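Beta-galacturonidase (Eisenbergiella tayi, PDB 6NCX) probably cleaves beta-linked uronic acids such as galacturonate from glycosides, as a family 2 glycoside hydrolase, and binds galacturonate in its active site. Local coordinates at residues 308-313 / 330-335. Sequence-based numbering, arbitrary orientation.
Sequences IRTVHY and VWEENH. With ADA (alpha-D-galactopyranuronic acid), chain I.
Three N-H groups converge on OE2 of E333: R309 NH2 at 2.8 Å on the syn side of the carboxylate, R309 NE at 3.1 Å from above its plane, and W331 NE1 at 2.8 Å on the anti side. The arginine thus makes a side-on salt bridge through NE and NH2, both to one oxygen, the NE bond being the more bent (137° at the hydrogen, against 151°). This crowd of donors would probably favour the charged carboxylate. R309 reaches it as an extended chain with CG anti to the backbone N (chi1 177°), which also lays CG over the five-membered ring of W331, 3.4 Å from CD1, a CH-pi contact. NH2 also hydrogen-bonds N377, and NH1 forms a salt bridge with E465; both residues bind galacturonate.

The other carboxylate oxygen, E333 OE1, accepts from H312 ND1 at 3.0 Å, almost exactly in the imidazole plane. With both oxygens held, the carboxylate is probably fixed in its rotation. H312 NE2 hydrogen-bonds the sugar O3 at 2.7 Å, and bonds at both ring nitrogens help hold the imidazole in place.

Backbone bonds from W331 N to I308 O (3.1 Å) and from T310 N to W331 O (3.0 Å) establish parallel pairing. With helix 317-326 joining strands 307-309 and 329-333, this is a beta-alpha-beta unit of the TIM barrel; H312, in the loop after strand 307-309, is one of the galacturonate-binding residues, with E333 and R309 behind as second shell.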
loop_
_atom_site.group_PDB
_atom_site.type_symbol
_atom_site.label_atom_id
_atom_site.label_comp_id
_atom_site.label_asym_id
_atom_site.label_seq_id
_atom_site.Cartn_x
_atom_site.Cartn_y
_atom_site.Cartn_z
ATOM N N ILE C 308 -8.749 13.752 -26.018
ATOM C CA ILE C 308 -9.012 12.423 -25.475
ATOM C C ILE C 308 -9.360 11.491 -26.629
ATOM O O ILE C 308 -9.965 11.896 -27.623
ATOM C CB ILE C 308 -10.147 12.394 -24.414
ATOM C CG1 ILE C 308 -11.466 12.899 -24.997
ATOM C CG2 ILE C 308 -9.799 13.207 -23.171
ATOM C CD1 ILE C 308 -12.487 11.794 -25.382
ATOM N N ARG C 309 -8.988 10.227 -26.486
ATOM C CA ARG C 309 -9.382 9.179 -27.418
ATOM C C ARG C 309 -10.253 8.162 -26.681
ATOM O O ARG C 309 -9.834 7.613 -25.658
ATOM C CB ARG C 309 -8.147 8.514 -28.045
ATOM C CG ARG C 309 -8.502 7.379 -28.963
ATOM C CD ARG C 309 -7.294 6.746 -29.637
ATOM N NE ARG C 309 -7.731 5.495 -30.246
ATOM C CZ ARG C 309 -7.161 4.316 -30.052
ATOM N NH1 ARG C 309 -6.066 4.208 -29.309
ATOM N NH2 ARG C 309 -7.666 3.246 -30.631
ATOM N N THR C 310 -11.458 7.913 -27.207
ATOM C CA THR C 310 -12.481 7.101 -26.539
ATOM C C THR C 310 -12.227 5.612 -26.769
ATOM O O THR C 310 -12.941 4.922 -27.499
ATOM C CB THR C 310 -13.868 7.460 -27.051
ATOM O OG1 THR C 310 -13.966 7.063 -28.422
ATOM C CG2 THR C 310 -14.169 8.958 -26.928
ATOM N N VAL C 311 -11.198 5.100 -26.108
ATOM C CA VAL C 311 -10.896 3.676 -26.217
ATOM C C VAL C 311 -11.937 2.881 -25.429
ATOM O O VAL C 311 -12.245 3.203 -24.275
ATOM C CB VAL C 311 -9.455 3.397 -25.741
ATOM C CG1 VAL C 311 -8.474 4.283 -26.509
ATOM C CG2 VAL C 311 -9.294 3.637 -24.233
ATOM N N HIS C 312 -12.542 1.876 -26.062
ATOM C CA HIS C 312 -12.488 1.590 -27.498
ATOM C C HIS C 312 -13.919 1.474 -27.998
ATOM O O HIS C 312 -14.305 0.413 -28.457
ATOM C CB HIS C 312 -11.753 0.273 -27.812
ATOM C CG HIS C 312 -10.303 0.267 -27.434
ATOM N ND1 HIS C 312 -9.351 1.003 -28.109
ATOM C CD2 HIS C 312 -9.641 -0.407 -26.464
ATOM C CE1 HIS C 312 -8.167 0.785 -27.569
ATOM N NE2 HIS C 312 -8.315 -0.063 -26.567
ATOM N N TYR C 313 -14.702 2.562 -27.883
ATOM C CA TYR C 313 -16.147 2.534 -28.092
ATOM C C TYR C 313 -16.710 3.947 -27.968
ATOM O O TYR C 313 -16.041 4.822 -27.407
ATOM C CB TYR C 313 -16.811 1.581 -27.080
ATOM C CG TYR C 313 -16.205 1.680 -25.684
ATOM C CD1 TYR C 313 -16.488 2.764 -24.846
ATOM C CD2 TYR C 313 -15.341 0.710 -25.218
ATOM C CE1 TYR C 313 -15.919 2.866 -23.565
ATOM C CE2 TYR C 313 -14.770 0.797 -23.952
ATOM C CZ TYR C 313 -15.063 1.881 -23.133
ATOM O OH TYR C 313 -14.483 1.958 -21.886
ATOM N N VAL C 330 -11.768 15.402 -29.558
ATOM C CA VAL C 330 -12.171 14.008 -29.354
ATOM C C VAL C 330 -11.900 13.186 -30.611
ATOM O O VAL C 330 -12.418 13.494 -31.692
ATOM C CB VAL C 330 -13.650 13.893 -28.966
ATOM C CG1 VAL C 330 -14.036 12.429 -28.894
ATOM C CG2 VAL C 330 -13.902 14.587 -27.630
ATOM N N TRP C 331 -11.103 12.131 -30.461
ATOM C CA TRP C 331 -11.134 10.978 -31.357
ATOM C C TRP C 331 -12.184 10.015 -30.813
ATOM O O TRP C 331 -12.057 9.534 -29.670
ATOM C CB TRP C 331 -9.746 10.332 -31.425
ATOM C CG TRP C 331 -9.610 8.959 -32.067
ATOM C CD1 TRP C 331 -10.314 7.822 -31.767
ATOM C CD2 TRP C 331 -8.637 8.574 -33.053
ATOM N NE1 TRP C 331 -9.866 6.761 -32.535
ATOM C CE2 TRP C 331 -8.843 7.199 -33.337
ATOM C CE3 TRP C 331 -7.630 9.261 -33.740
ATOM C CZ2 TRP C 331 -8.064 6.496 -34.276
ATOM C CZ3 TRP C 331 -6.857 8.559 -34.688
ATOM C CH2 TRP C 331 -7.079 7.191 -34.936
ATOM N N GLU C 332 -13.240 9.776 -31.597
ATOM C CA GLU C 332 -14.291 8.828 -31.231
ATOM C C GLU C 332 -14.293 7.679 -32.224
ATOM O O GLU C 332 -14.203 7.903 -33.437
ATOM C CB GLU C 332 -15.676 9.487 -31.185
ATOM C CG GLU C 332 -16.770 8.457 -30.983
ATOM C CD GLU C 332 -17.999 8.968 -30.247
ATOM O OE1 GLU C 332 -18.014 8.916 -29.003
ATOM O OE2 GLU C 332 -18.959 9.383 -30.923
ATOM N N GLU C 333 -14.392 6.453 -31.714
ATOM C CA GLU C 333 -14.263 5.272 -32.552
ATOM C C GLU C 333 -15.383 4.273 -32.261
ATOM O O GLU C 333 -16.022 4.302 -31.201
ATOM C CB GLU C 333 -12.871 4.615 -32.376
ATOM C CG GLU C 333 -12.493 4.128 -30.967
ATOM C CD GLU C 333 -11.070 3.550 -30.915
ATOM O OE1 GLU C 333 -10.849 2.550 -30.187
ATOM O OE2 GLU C 333 -10.166 4.087 -31.606
ATOM N N ASN C 334 -15.628 3.386 -33.230
ATOM C CA ASN C 334 -16.613 2.338 -33.009
ATOM C C ASN C 334 -16.060 1.321 -32.000
ATOM O O ASN C 334 -14.893 1.365 -31.599
ATOM C CB ASN C 334 -17.051 1.700 -34.343
ATOM C CG ASN C 334 -15.994 0.760 -34.986
ATOM O OD1 ASN C 334 -14.793 0.821 -34.710
ATOM N ND2 ASN C 334 -16.471 -0.109 -35.878
ATOM N N HIS C 335 -16.932 0.433 -31.537
ATOM C CA HIS C 335 -16.587 -0.505 -30.473
ATOM C C HIS C 335 -15.902 -1.720 -31.068
ATOM O O HIS C 335 -16.558 -2.568 -31.683
ATOM C CB HIS C 335 -17.816 -0.945 -29.685
ATOM C CG HIS C 335 -17.496 -1.963 -28.638
ATOM N ND1 HIS C 335 -18.401 -2.910 -28.210
ATOM C CD2 HIS C 335 -16.356 -2.187 -27.942
ATOM C CE1 HIS C 335 -17.831 -3.675 -27.295
ATOM N NE2 HIS C 335 -16.591 -3.255 -27.111
HETATM C C1 ADA I . -3.310 -2.354 -27.325
HETATM C C2 ADA I . -4.821 -2.097 -27.120
HETATM C C3 ADA I . -5.217 -1.594 -25.782
HETATM C C4 ADA I . -4.418 -2.140 -24.650
HETATM C C5 ADA I . -2.913 -2.110 -24.949
HETATM C C6 ADA I . -2.052 -2.723 -23.842
HETATM O O1 ADA I . -2.617 -1.184 -27.693
HETATM O O2 ADA I . -5.276 -1.248 -28.134
HETATM O O3 ADA I . -6.589 -1.838 -25.567
HETATM O O4 ADA I . -4.787 -3.474 -24.394
HETATM O O5 ADA I . -2.642 -2.888 -26.149
HETATM O O6B ADA I . -2.150 -2.354 -22.641
HETATM O O6A ADA I . -1.230 -3.616 -24.166
#